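Local coordinates for protein alpha-fucosidase (Bifidobacterium bifidum, PDB 2EAB) that probably hydrolyses alpha-1,2-linked L-fucose from glycans, this chain being the family 95 glycoside hydrolase catalytic part of a longer protein, at residues A[325-330]-A[379-384]; A[386-391]-A[438-443]; A[392-397]-A[442-447]. All blocks are in the same frame, centred on the assembly; numbering follows the deposited sequence.

Interaction 1 (A[325-330]-A[379-384]); sequences DDHSAI and GRYLTI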
ATOM      1  N   ASP A 325      -7.317 -22.758   4.687  1.00 10.68           N
ATOM      2  CA  ASP A 325      -6.629 -22.675   5.981  1.00 10.85           C
ATOM      3  C   ASP A 325      -5.637 -21.507   6.008  1.00 10.49           C
ATOM      4  O   ASP A 325      -5.608 -20.728   6.962  1.00 10.73           O
ATOM      5  CB  ASP A 325      -5.894 -23.982   6.304  1.00 10.96           C
ATOM      6  CG  ASP A 325      -6.835 -25.133   6.659  1.00 12.45           C
ATOM      7  OD1 ASP A 325      -8.051 -24.911   6.825  1.00 14.13           O
ATOM      8  OD2 ASP A 325      -6.339 -26.274   6.778  1.00 15.14           O
ATOM      9  N   ASP A 326      -4.839 -21.394   4.947  1.00 10.23           N
ATOM     10  CA  ASP A 326      -3.818 -20.357   4.816  1.00  9.83           C
ATOM     11  C   ASP A 326      -4.430 -18.953   4.728  1.00  9.72           C
ATOM     12  O   ASP A 326      -4.011 -18.038   5.445  1.00  9.89           O
ATOM     13  CB  ASP A 326      -2.975 -20.655   3.577  1.00  9.90           C
ATOM     14  CG  ASP A 326      -2.051 -19.516   3.203  1.00 10.01           C
ATOM     15  OD1 ASP A 326      -1.029 -19.323   3.894  1.00 11.17           O
ATOM     16  OD2 ASP A 326      -2.347 -18.826   2.202  1.00  9.88           O
ATOM     17  N   HIS A 327      -5.417 -18.796   3.851  1.00  9.08           N
ATOM     18  CA  HIS A 327      -6.073 -17.515   3.647  1.00  9.52           C
ATOM     19  C   HIS A 327      -6.803 -17.064   4.906  1.00  9.58           C
ATOM     20  O   HIS A 327      -6.641 -15.925   5.361  1.00  9.64           O
ATOM     21  CB  HIS A 327      -7.064 -17.594   2.490  1.00  9.37           C
ATOM     22  CG  HIS A 327      -7.771 -16.305   2.234  1.00  9.56           C
ATOM     23  ND1 HIS A 327      -8.965 -15.969   2.838  1.00 11.06           N
ATOM     24  CD2 HIS A 327      -7.425 -15.244   1.468  1.00  7.81           C
ATOM     25  CE1 HIS A 327      -9.326 -14.761   2.443  1.00  7.93           C
ATOM     26  NE2 HIS A 327      -8.411 -14.301   1.609  1.00 11.16           N
ATOM     27  N   SER A 328      -7.616 -17.962   5.461  1.00  9.74           N
ATOM     28  CA  SER A 328      -8.433 -17.621   6.624  1.00 10.35           C
ATOM     29  C   SER A 328      -7.605 -17.365   7.885  1.00 10.21           C
ATOM     30  O   SER A 328      -8.020 -16.586   8.741  1.00 10.27           O
ATOM     31  CB  SER A 328      -9.520 -18.673   6.880  1.00 10.55           C
ATOM     32  OG  SER A 328      -8.962 -19.909   7.280  1.00 12.38           O
ATOM     33  N   ALA A 329      -6.442 -18.004   7.994  1.00 10.07           N
ATOM     34  CA  ALA A 329      -5.548 -17.769   9.129  1.00 10.28           C
ATOM     35  C   ALA A 329      -5.202 -16.287   9.255  1.00 10.02           C
ATOM     36  O   ALA A 329      -5.121 -15.759  10.370  1.00 10.79           O
ATOM     37  CB  ALA A 329      -4.287 -18.600   9.009  1.00 10.85           C
ATOM     38  N   ILE A 330      -5.003 -15.619   8.119  1.00  9.34           N
ATOM     39  CA  ILE A 330      -4.737 -14.183   8.121  1.00  8.75           C
ATOM     40  C   ILE A 330      -6.038 -13.381   8.153  1.00  8.51           C
ATOM     41  O   ILE A 330      -6.185 -12.447   8.944  1.00  8.34           O
ATOM     42  CB  ILE A 330      -3.900 -13.745   6.894  1.00  8.97           C
ATOM     43  CG1 ILE A 330      -2.587 -14.532   6.823  1.00  9.94           C
ATOM     44  CG2 ILE A 330      -3.634 -12.239   6.940  1.00  8.29           C
ATOM     45  CD1 ILE A 330      -1.931 -14.519   5.450  1.00 11.75           C
ATOM     46  N   GLY A 379      -9.954  -4.192   2.014  1.00  7.00           N
ATOM     47  CA  GLY A 379      -8.579  -3.714   2.061  1.00  6.77           C
ATOM     48  C   GLY A 379      -7.652  -4.755   2.654  1.00  6.93           C
ATOM     49  O   GLY A 379      -6.506  -4.887   2.233  1.00  7.31           O
ATOM     50  N   ARG A 380      -8.148  -5.490   3.644  1.00  6.69           N
ATOM     51  CA  ARG A 380      -7.383  -6.588   4.214  1.00  6.80           C
ATOM     52  C   ARG A 380      -7.276  -7.726   3.202  1.00  6.69           C
ATOM     53  O   ARG A 380      -6.185  -8.221   2.932  1.00  6.87           O
ATOM     54  CB  ARG A 380      -8.002  -7.061   5.532  1.00  6.78           C
ATOM     55  CG  ARG A 380      -7.985  -5.990   6.622  1.00  6.47           C
ATOM     56  CD  ARG A 380      -8.387  -6.519   7.990  1.00  6.85           C
ATOM     57  NE  ARG A 380      -7.375  -7.399   8.564  1.00  6.73           N
ATOM     58  CZ  ARG A 380      -7.450  -8.727   8.580  1.00  6.58           C
ATOM     59  NH1 ARG A 380      -8.494  -9.358   8.048  1.00  7.23           N
ATOM     60  NH2 ARG A 380      -6.482  -9.428   9.142  1.00  7.13           N
ATOM     61  N   TYR A 381      -8.414  -8.118   2.631  1.00  6.80           N
ATOM     62  CA  TYR A 381      -8.460  -9.145   1.596  1.00  6.89           C
ATOM     63  C   TYR A 381      -7.462  -8.869   0.465  1.00  6.65           C
ATOM     64  O   TYR A 381      -6.724  -9.761   0.045  1.00  6.96           O
ATOM     65  CB  TYR A 381      -9.887  -9.259   1.037  1.00  7.28           C
ATOM     66  CG  TYR A 381      -9.968 -10.165  -0.160  1.00  7.08           C
ATOM     67  CD1 TYR A 381     -10.114 -11.538  -0.006  1.00  7.69           C
ATOM     68  CD2 TYR A 381      -9.857  -9.653  -1.454  1.00  6.99           C
ATOM     69  CE1 TYR A 381     -10.164 -12.378  -1.111  1.00  7.63           C
ATOM     70  CE2 TYR A 381      -9.901 -10.482  -2.562  1.00  7.51           C
ATOM     71  CZ  TYR A 381     -10.055 -11.842  -2.383  1.00  7.91           C
ATOM     72  OH  TYR A 381     -10.095 -12.665  -3.480  1.00  7.68           O
ATOM     73  N   LEU A 382      -7.447  -7.626  -0.013  1.00  6.37           N
ATOM     74  CA  LEU A 382      -6.626  -7.248  -1.162  1.00  6.53           C
ATOM     75  C   LEU A 382      -5.142  -7.287  -0.834  1.00  6.60           C
ATOM     76  O   LEU A 382      -4.321  -7.504  -1.730  1.00  6.75           O
ATOM     77  CB  LEU A 382      -7.030  -5.878  -1.710  1.00  6.79           C
ATOM     78  CG  LEU A 382      -8.399  -5.818  -2.400  1.00  6.47           C
ATOM     79  CD1 LEU A 382      -8.779  -4.370  -2.644  1.00  8.01           C
ATOM     80  CD2 LEU A 382      -8.423  -6.624  -3.710  1.00  7.26           C
ATOM     81  N   THR A 383      -4.801  -7.087   0.442  1.00  6.40           N
ATOM     82  CA  THR A 383      -3.421  -7.255   0.890  1.00  6.36           C
ATOM     83  C   THR A 383      -3.009  -8.724   0.767  1.00  6.48           C
ATOM     84  O   THR A 383      -1.953  -9.038   0.218  1.00  6.62           O
ATOM     85  CB  THR A 383      -3.214  -6.786   2.348  1.00  6.27           C
ATOM     86  OG1 THR A 383      -3.675  -5.441   2.508  1.00  6.54           O
ATOM     87  CG2 THR A 383      -1.744  -6.841   2.724  1.00  6.94           C
ATOM     88  N   ILE A 384      -3.852  -9.621   1.279  1.00  6.59           N
ATOM     89  CA  ILE A 384      -3.593 -11.055   1.177  1.00  7.08           C
ATOM     90  C   ILE A 384      -3.437 -11.490  -0.287  1.00  6.90           C
ATOM     91  O   ILE A 384      -2.554 -12.276  -0.613  1.00  6.94           O
ATOM     92  CB  ILE A 384      -4.699 -11.885   1.878  1.00  7.34           C
ATOM     93  CG1 ILE A 384      -4.846 -11.457   3.345  1.00  7.33           C
ATOM     94  CG2 ILE A 384      -4.410 -13.385   1.763  1.00  8.48           C
ATOM     95  CD1 ILE A 384      -6.098 -11.995   4.021  1.00  7.91           C
TER
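R380 reaches across to the main chain of I330, showing how an arginine can tie two helices together by gripping a main-chain carbonyl. A bend at chi3 swings its guanidinium round, and NH2 donates to I330 O over 3.0 Å with an N-H...O angle of 166°. The oxygen lies at the edge of the guanidinium, almost in its plane. The same group also donates from NH1 to Y331 O and from NE to A435 O, so carbonyls at NE, NH1 and NH2 fix its rotation.

One residue on, Y381 meets H327 rim to rim, neither ring lying over the other: Y381 CD1 is 3.6 Å from H327 NE2. The tyrosine hydroxyl continues to P53 O, on a strand of the N-terminal region.

I384 ends the walk between two partners. Its CG2 touches H327 CD2 at 3.6 Å, a position H327 reaches with CG anti to the backbone N (chi1 180°), while I384 CD1 packs on I330 CG2 at 3.8 Å. With axes 10.7 Å apart at 137°, the segments form a wide, roughly antiparallel helix pair within the family 95 catalytic range, a family of the six-hairpin clan whose catalytic domains are (alpha/alpha)6 barrels.

Interaction 2 (A[386-391]-A[438-443]); sequences SSRENS and GELAEP. With CA (calcium ion), chain C.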
ATOM      1  N   SER A 386      -2.475  -9.676  -2.921  1.00  6.89           N
ATOM      2  CA  SER A 386      -1.421  -8.994  -3.695  1.00  6.88           C
ATOM      3  C   SER A 386      -0.029  -8.946  -3.062  1.00  6.94           C
ATOM      4  O   SER A 386       0.946  -8.642  -3.750  1.00  6.92           O
ATOM      5  CB  SER A 386      -1.850  -7.564  -4.042  1.00  7.13           C
ATOM      6  OG  SER A 386      -1.908  -6.745  -2.890  1.00  7.57           O
ATOM      7  N   SER A 387       0.057  -9.232  -1.765  1.00  6.44           N
ATOM      8  CA  SER A 387       1.294  -9.025  -1.024  1.00  6.78           C
ATOM      9  C   SER A 387       1.470 -10.112   0.030  1.00  6.77           C
ATOM     10  O   SER A 387       0.992  -9.981   1.160  1.00  7.53           O
ATOM     11  CB  SER A 387       1.277  -7.633  -0.378  1.00  6.80           C
ATOM     12  OG  SER A 387       2.497  -7.341   0.280  1.00  6.56           O
ATOM     13  N   ARG A 388       2.140 -11.198  -0.337  1.00  7.38           N
ATOM     14  CA  ARG A 388       2.395 -12.271   0.622  1.00  7.84           C
ATOM     15  C   ARG A 388       3.862 -12.288   1.028  1.00  8.49           C
ATOM     16  O   ARG A 388       4.701 -11.661   0.376  1.00  8.09           O
ATOM     17  CB  ARG A 388       1.949 -13.626   0.064  1.00  7.83           C
ATOM     18  CG  ARG A 388       0.435 -13.765  -0.086  1.00  7.63           C
ATOM     19  CD  ARG A 388      -0.295 -13.629   1.252  1.00  8.08           C
ATOM     20  NE  ARG A 388       0.123 -14.634   2.236  1.00  8.02           N
ATOM     21  CZ  ARG A 388      -0.440 -15.832   2.387  1.00  8.68           C
ATOM     22  NH1 ARG A 388      -1.469 -16.202   1.633  1.00  9.39           N
ATOM     23  NH2 ARG A 388       0.029 -16.660   3.314  1.00  9.50           N
ATOM     24  N   GLU A 389       4.170 -13.007   2.107  1.00  9.56           N
ATOM     25  CA  GLU A 389       5.546 -13.098   2.614  1.00 10.74           C
ATOM     26  C   GLU A 389       6.521 -13.517   1.532  1.00 10.55           C
ATOM     27  O   GLU A 389       7.669 -13.071   1.525  1.00 11.29           O
ATOM     28  CB  GLU A 389       5.645 -14.097   3.769  1.00 11.31           C
ATOM     29  CG  GLU A 389       4.866 -13.707   4.995  1.00 15.27           C
ATOM     30  CD  GLU A 389       4.627 -14.877   5.930  1.00 18.92           C
ATOM     31  OE1 GLU A 389       5.608 -15.362   6.536  1.00 21.11           O
ATOM     32  OE2 GLU A 389       3.452 -15.300   6.063  1.00 19.39           O
ATOM     33  N   ASN A 390       6.064 -14.373   0.623  1.00 10.39           N
ATOM     34  CA  ASN A 390       6.924 -14.872  -0.438  1.00 10.07           C
ATOM     35  C   ASN A 390       6.690 -14.233  -1.810  1.00  9.36           C
ATOM     36  O   ASN A 390       7.194 -14.728  -2.815  1.00  9.95           O
ATOM     37  CB  ASN A 390       6.854 -16.401  -0.518  1.00 10.43           C
ATOM     38  CG  ASN A 390       5.497 -16.907  -0.976  1.00 10.62           C
ATOM     39  OD1 ASN A 390       4.562 -16.137  -1.204  1.00 10.85           O
ATOM     40  ND2 ASN A 390       5.387 -18.221  -1.112  1.00 13.27           N
ATOM     41  N   SER A 391       5.950 -13.126  -1.853  1.00  8.31           N
ATOM     42  CA  SER A 391       5.863 -12.330  -3.078  1.00  7.84           C
ATOM     43  C   SER A 391       7.237 -11.808  -3.441  1.00  7.13           C
ATOM     44  O   SER A 391       8.030 -11.444  -2.562  1.00  7.46           O
ATOM     45  CB  SER A 391       4.935 -11.130  -2.893  1.00  7.54           C
ATOM     46  OG  SER A 391       3.584 -11.528  -2.777  1.00  7.44           O
ATOM     47  N   GLY A 438       1.054  -8.175   9.555  1.00  6.67           N
ATOM     48  CA  GLY A 438       2.432  -7.676   9.572  1.00  7.17           C
ATOM     49  C   GLY A 438       3.399  -8.440   8.683  1.00  7.45           C
ATOM     50  O   GLY A 438       4.285  -7.844   8.061  1.00  7.48           O
ATOM     51  N   GLU A 439       3.239  -9.759   8.612  1.00  7.81           N
ATOM     52  CA  GLU A 439       4.134 -10.570   7.787  1.00  8.32           C
ATOM     53  C   GLU A 439       4.039 -10.207   6.305  1.00  7.42           C
ATOM     54  O   GLU A 439       4.972 -10.448   5.535  1.00  7.59           O
ATOM     55  CB  GLU A 439       3.869 -12.063   7.995  1.00  9.70           C
ATOM     56  CG  GLU A 439       2.526 -12.546   7.494  1.00 12.90           C
ATOM     57  CD  GLU A 439       1.457 -12.604   8.563  1.00 15.52           C
ATOM     58  OE1 GLU A 439       1.418 -11.724   9.453  1.00 12.94           O
ATOM     59  OE2 GLU A 439       0.645 -13.555   8.509  1.00 18.95           O
ATOM     60  N   LEU A 440       2.912  -9.617   5.915  1.00  6.73           N
ATOM     61  CA  LEU A 440       2.668  -9.288   4.517  1.00  6.75           C
ATOM     62  C   LEU A 440       3.410  -8.025   4.077  1.00  6.40           C
ATOM     63  O   LEU A 440       3.399  -7.677   2.895  1.00  6.63           O
ATOM     64  CB  LEU A 440       1.168  -9.196   4.232  1.00  7.05           C
ATOM     65  CG  LEU A 440       0.324 -10.413   4.632  1.00  7.77           C
ATOM     66  CD1 LEU A 440      -1.056 -10.333   4.010  1.00  8.28           C
ATOM     67  CD2 LEU A 440       0.985 -11.728   4.260  1.00  8.42           C
ATOM     68  N   ALA A 441       4.080  -7.355   5.015  1.00  6.56           N
ATOM     69  CA  ALA A 441       4.966  -6.241   4.684  1.00  6.54           C
ATOM     70  C   ALA A 441       6.317  -6.709   4.154  1.00  6.38           C
ATOM     71  O   ALA A 441       7.084  -5.902   3.627  1.00  6.15           O
ATOM     72  CB  ALA A 441       5.171  -5.355   5.897  1.00  7.21           C
ATOM     73  N   GLU A 442       6.621  -7.998   4.292  1.00  6.52           N
ATOM     74  CA  GLU A 442       7.937  -8.508   3.900  1.00  6.82           C
ATOM     75  C   GLU A 442       8.382  -8.083   2.489  1.00  6.45           C
ATOM     76  O   GLU A 442       9.509  -7.620   2.327  1.00  6.33           O
ATOM     77  CB  GLU A 442       8.025 -10.031   4.075  1.00  7.13           C
ATOM     78  CG  GLU A 442       9.355 -10.663   3.625  1.00  8.66           C
ATOM     79  CD  GLU A 442      10.592 -10.062   4.289  1.00  9.39           C
ATOM     80  OE1 GLU A 442      10.514  -9.628   5.462  1.00 10.40           O
ATOM     81  OE2 GLU A 442      11.657 -10.045   3.632  1.00 11.57           O
ATOM     82  N   PRO A 443       7.518  -8.244   1.464  1.00  6.22           N
ATOM     83  CA  PRO A 443       7.983  -7.813   0.138  1.00  6.48           C
ATOM     84  C   PRO A 443       8.298  -6.318   0.033  1.00  6.22           C
ATOM     85  O   PRO A 443       9.130  -5.940  -0.788  1.00  6.07           O
ATOM     86  CB  PRO A 443       6.836  -8.212  -0.801  1.00  7.19           C
ATOM     87  CG  PRO A 443       5.661  -8.384   0.074  1.00  7.21           C
ATOM     88  CD  PRO A 443       6.183  -8.867   1.394  1.00  6.52           C
TER
HETATM   89 CA    CA C 899       3.042  -8.847  -5.388  1.00  8.30          CA
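S387 and L440 join a type I beta turn, R388 to S391, to the short 3-10 turn 438-441 that leads into helix 442-450. The pair illustrates how a loop leaving one helix can be seated on the entrance of another while S386, at the end of the helix it leaves, gives its carbonyl to a metal.

Of the polar links, the one across the contact is a hydrogen bond of 2.8 Å from S387 OG to L440 O, made in the carbonyl plane. S387 OG stands anti to its own backbone N (chi1 -176°), which carries it over to the 3-10 turn, and it also pairs with Y429 OH. Inside the loop, R388 N donates to S391 OG, whose other partner is G57 O. The metal link belongs to S386, whose carbonyl oxygen binds calcium at 2.7 Å together with E77 OE2 and L393 O.

The charged groups are arranged less simply. E389 crosses E439 obliquely, their carboxylates at right angles, with E389 OE2 4.1 Å from E439 OE2. Such like charges would be expected to repel, but E439 OE2 is in a salt bridge with R333, which probably offsets part of the repulsion.

Van der Waals contacts, several of them carbon against oxygen or nitrogen, make up the rest. L440 lays its side chain alongside that of R388, pointing the same way, with L440 CD2 3.6 Å from R388 NE; the guanidinium itself is engaged with D326. L440 CB also presses on S387 O at 3.2 Å. Further along, the P443 ring packs against the start of the turn: P443 CG lies 3.3 Å from S387 OG, and P443 CD sits 3.3 Å from R388 O, the same carbonyl that accepts S391 N to close the turn.

Interaction 3 (A[392-397]-A[442-447]); sequences QLPSNL and EPLIEY. With CA (calcium ion), chain C.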
ATOM      1  N   GLN A 392       7.517 -11.758  -4.734  1.00  6.61           N
ATOM      2  CA  GLN A 392       8.770 -11.169  -5.178  1.00  6.59           C
ATOM      3  C   GLN A 392       8.744  -9.647  -5.160  1.00  6.37           C
ATOM      4  O   GLN A 392       9.792  -9.022  -5.034  1.00  6.94           O
ATOM      5  CB  GLN A 392       9.149 -11.681  -6.563  1.00  6.57           C
ATOM      6  CG  GLN A 392       9.398 -13.176  -6.595  1.00  7.55           C
ATOM      7  CD  GLN A 392      10.152 -13.598  -7.825  1.00  7.06           C
ATOM      8  OE1 GLN A 392      11.352 -13.368  -7.932  1.00  8.47           O
ATOM      9  NE2 GLN A 392       9.451 -14.215  -8.766  1.00  7.28           N
ATOM     10  N   LEU A 393       7.554  -9.063  -5.289  1.00  6.23           N
ATOM     11  CA  LEU A 393       7.385  -7.616  -5.342  1.00  6.01           C
ATOM     12  C   LEU A 393       6.234  -7.191  -4.437  1.00  6.04           C
ATOM     13  O   LEU A 393       5.299  -7.961  -4.225  1.00  5.92           O
ATOM     14  CB  LEU A 393       7.128  -7.159  -6.784  1.00  6.01           C
ATOM     15  CG  LEU A 393       8.336  -7.297  -7.721  1.00  6.19           C
ATOM     16  CD1 LEU A 393       7.931  -7.146  -9.177  1.00  7.36           C
ATOM     17  CD2 LEU A 393       9.451  -6.322  -7.363  1.00  7.10           C
ATOM     18  N   PRO A 394       6.294  -5.955  -3.910  1.00  6.16           N
ATOM     19  CA  PRO A 394       5.176  -5.473  -3.112  1.00  6.15           C
ATOM     20  C   PRO A 394       3.995  -5.193  -4.030  1.00  5.68           C
ATOM     21  O   PRO A 394       4.124  -5.260  -5.268  1.00  5.67           O
ATOM     22  CB  PRO A 394       5.717  -4.176  -2.500  1.00  6.94           C
ATOM     23  CG  PRO A 394       6.787  -3.731  -3.415  1.00  7.03           C
ATOM     24  CD  PRO A 394       7.364  -4.951  -4.049  1.00  6.25           C
ATOM     25  N   SER A 395       2.850  -4.879  -3.437  1.00  5.72           N
ATOM     26  CA  SER A 395       1.714  -4.423  -4.219  1.00  5.86           C
ATOM     27  C   SER A 395       2.089  -3.164  -5.008  1.00  5.70           C
ATOM     28  O   SER A 395       2.768  -2.276  -4.491  1.00  6.16           O
ATOM     29  CB  SER A 395       0.534  -4.140  -3.298  1.00  6.59           C
ATOM     30  OG  SER A 395       0.947  -3.325  -2.219  1.00  7.19           O
ATOM     31  N   ASN A 396       1.665  -3.108  -6.269  1.00  5.69           N
ATOM     32  CA  ASN A 396       1.882  -1.927  -7.106  1.00  5.47           C
ATOM     33  C   ASN A 396       0.629  -1.032  -7.089  1.00  5.42           C
ATOM     34  O   ASN A 396      -0.237  -1.197  -6.223  1.00  5.69           O
ATOM     35  CB  ASN A 396       2.361  -2.316  -8.528  1.00  5.56           C
ATOM     36  CG  ASN A 396       1.358  -3.166  -9.294  1.00  5.82           C
ATOM     37  OD1 ASN A 396       0.165  -2.874  -9.322  1.00  5.76           O
ATOM     38  ND2 ASN A 396       1.860  -4.203  -9.970  1.00  6.38           N
ATOM     39  N   LEU A 397       0.533  -0.072  -8.006  1.00  5.12           N
ATOM     40  CA  LEU A 397      -0.616   0.841  -8.019  1.00  5.38           C
ATOM     41  C   LEU A 397      -1.954   0.118  -8.164  1.00  5.41           C
ATOM     42  O   LEU A 397      -3.001   0.695  -7.854  1.00  5.86           O
ATOM     43  CB  LEU A 397      -0.497   1.873  -9.146  1.00  5.45           C
ATOM     44  CG  LEU A 397       0.449   3.056  -8.963  1.00  5.49           C
ATOM     45  CD1 LEU A 397       0.453   3.886 -10.227  1.00  5.81           C
ATOM     46  CD2 LEU A 397       0.038   3.910  -7.769  1.00  6.22           C
ATOM     47  N   GLU A 442       6.621  -7.998   4.292  1.00  6.52           N
ATOM     48  CA  GLU A 442       7.937  -8.508   3.900  1.00  6.82           C
ATOM     49  C   GLU A 442       8.382  -8.083   2.489  1.00  6.45           C
ATOM     50  O   GLU A 442       9.509  -7.620   2.327  1.00  6.33           O
ATOM     51  CB  GLU A 442       8.025 -10.031   4.075  1.00  7.13           C
ATOM     52  CG  GLU A 442       9.355 -10.663   3.625  1.00  8.66           C
ATOM     53  CD  GLU A 442      10.592 -10.062   4.289  1.00  9.39           C
ATOM     54  OE1 GLU A 442      10.514  -9.628   5.462  1.00 10.40           O
ATOM     55  OE2 GLU A 442      11.657 -10.045   3.632  1.00 11.57           O
ATOM     56  N   PRO A 443       7.518  -8.244   1.464  1.00  6.22           N
ATOM     57  CA  PRO A 443       7.983  -7.813   0.138  1.00  6.48           C
ATOM     58  C   PRO A 443       8.298  -6.318   0.033  1.00  6.22           C
ATOM     59  O   PRO A 443       9.130  -5.940  -0.788  1.00  6.07           O
ATOM     60  CB  PRO A 443       6.836  -8.212  -0.801  1.00  7.19           C
ATOM     61  CG  PRO A 443       5.661  -8.384   0.074  1.00  7.21           C
ATOM     62  CD  PRO A 443       6.183  -8.867   1.394  1.00  6.52           C
ATOM     63  N   LEU A 444       7.645  -5.468   0.826  1.00  6.04           N
ATOM     64  CA  LEU A 444       8.034  -4.058   0.849  1.00  5.78           C
ATOM     65  C   LEU A 444       9.431  -3.885   1.437  1.00  5.80           C
ATOM     66  O   LEU A 444      10.238  -3.121   0.912  1.00  5.82           O
ATOM     67  CB  LEU A 444       7.032  -3.182   1.611  1.00  6.02           C
ATOM     68  CG  LEU A 444       7.399  -1.692   1.604  1.00  6.23           C
ATOM     69  CD1 LEU A 444       7.299  -1.115   0.186  1.00  6.89           C
ATOM     70  CD2 LEU A 444       6.542  -0.915   2.583  1.00  6.83           C
ATOM     71  N   ILE A 445       9.723  -4.582   2.532  1.00  6.12           N
ATOM     72  CA  ILE A 445      11.042  -4.473   3.144  1.00  6.56           C
ATOM     73  C   ILE A 445      12.116  -4.908   2.147  1.00  6.02           C
ATOM     74  O   ILE A 445      13.114  -4.210   1.957  1.00  6.00           O
ATOM     75  CB  ILE A 445      11.159  -5.283   4.457  1.00  6.40           C
ATOM     76  CG1 ILE A 445      10.035  -4.900   5.427  1.00  7.09           C
ATOM     77  CG2 ILE A 445      12.528  -5.060   5.102  1.00  7.06           C
ATOM     78  CD1 ILE A 445       9.987  -5.736   6.689  1.00  8.02           C
ATOM     79  N   GLU A 446      11.896  -6.052   1.504  1.00  6.36           N
ATOM     80  CA  GLU A 446      12.824  -6.525   0.485  1.00  6.84           C
ATOM     81  C   GLU A 446      12.948  -5.553  -0.694  1.00  6.06           C
ATOM     82  O   GLU A 446      14.036  -5.361  -1.230  1.00  5.99           O
ATOM     83  CB  GLU A 446      12.447  -7.921  -0.007  1.00  6.80           C
ATOM     84  CG  GLU A 446      13.516  -8.499  -0.934  1.00  8.89           C
ATOM     85  CD  GLU A 446      13.189  -9.857  -1.520  1.00  9.41           C
ATOM     86  OE1 GLU A 446      12.284 -10.549  -1.013  1.00 11.92           O
ATOM     87  OE2 GLU A 446      13.854 -10.236  -2.508  1.00 12.14           O
ATOM     88  N   TYR A 447      11.840  -4.924  -1.073  1.00  5.65           N
ATOM     89  CA  TYR A 447      11.850  -3.948  -2.163  1.00  5.88           C
ATOM     90  C   TYR A 447      12.719  -2.738  -1.823  1.00  5.48           C
ATOM     91  O   TYR A 447      13.485  -2.259  -2.657  1.00  5.61           O
ATOM     92  CB  TYR A 447      10.423  -3.499  -2.481  1.00  5.86           C
ATOM     93  CG  TYR A 447      10.341  -2.597  -3.690  1.00  5.78           C
ATOM     94  CD1 TYR A 447      10.381  -3.130  -4.977  1.00  5.52           C
ATOM     95  CD2 TYR A 447      10.240  -1.215  -3.545  1.00  5.98           C
ATOM     96  CE1 TYR A 447      10.317  -2.315  -6.094  1.00  5.39           C
ATOM     97  CE2 TYR A 447      10.184  -0.386  -4.659  1.00  5.79           C
ATOM     98  CZ  TYR A 447      10.216  -0.944  -5.928  1.00  5.50           C
ATOM     99  OH  TYR A 447      10.165  -0.106  -7.023  1.00  6.19           O
TER
HETATM  100 CA    CA C 899       3.042  -8.847  -5.388  1.00  8.30          CA
HETATM  101  O   HOH W   1      12.135 -10.297  -4.698  1.00  8.61           O
HETATM  102  O   HOH W   2      10.239  -6.929  -3.116  1.00  8.68           O
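P394 sets CG and CD of its ring against the CB, CG and CD1 of Y447, an example of a proline filling the angle between a metal-binding loop and a helix. With CG anti to the backbone N (chi1 -174°), Y447 presents its ring to the loop, where P394 CD comes within 3.6 Å of Y447 CD1 and P394 CG within 3.7 Å of Y447 CG, the proline crossing the tyrosine at about a right angle. L393 CD2 adds a looser contact, 4.1 Å from Y447 CD1 at the edge of the ring. P394 CB also makes a loose contact with L444 CD1, 4.4 Å away. With a glycine here, the Y447 ring would probably lose its main support from the loop, and a gap would be likely to open between the loop and L444.

Two waters extend this shell. Water 2 bridges Q392 O and P443 O, 2.8 Å from the latter, and water 1, 2.8 Å from E446 OE2, also reaches Q392 O.

Further out, the loop is positioned by calcium, which L393 O binds at 2.7 Å alongside E77 and S386, while Q392 N is held by E77 OE1 and S395 N by Y429 OH. The Y447 hydroxyl is hydrogen-bonded to T488 O. F419 of strand 419-420 meets the Y447 ring and also touches L393 and P394. Helix 442-450 thus lies between this loop and helices 507-520 and 525-546, which receive L444 and I445.

How the interactions relate
Followed from the N terminus, interaction 1 comes first: it closes the 48-residue excursion that holds helix 351-360, setting helix 316-331 against helix 365-386. Interactions 2 and 3 come after it in series. They start one after the other on the loop leaving helix 365-386 and end on one shared stretch, 438-447, with E442 and P443 common to both. Interaction 1 is bonded to interaction 2 through the D326-R388 salt bridge, with T383 also packing on L440, whereas it does not touch interaction 3. Calcium bridges the loop halves of interactions 2 and 3 and, through E77, ties the catalytic region to the N-terminal beta region.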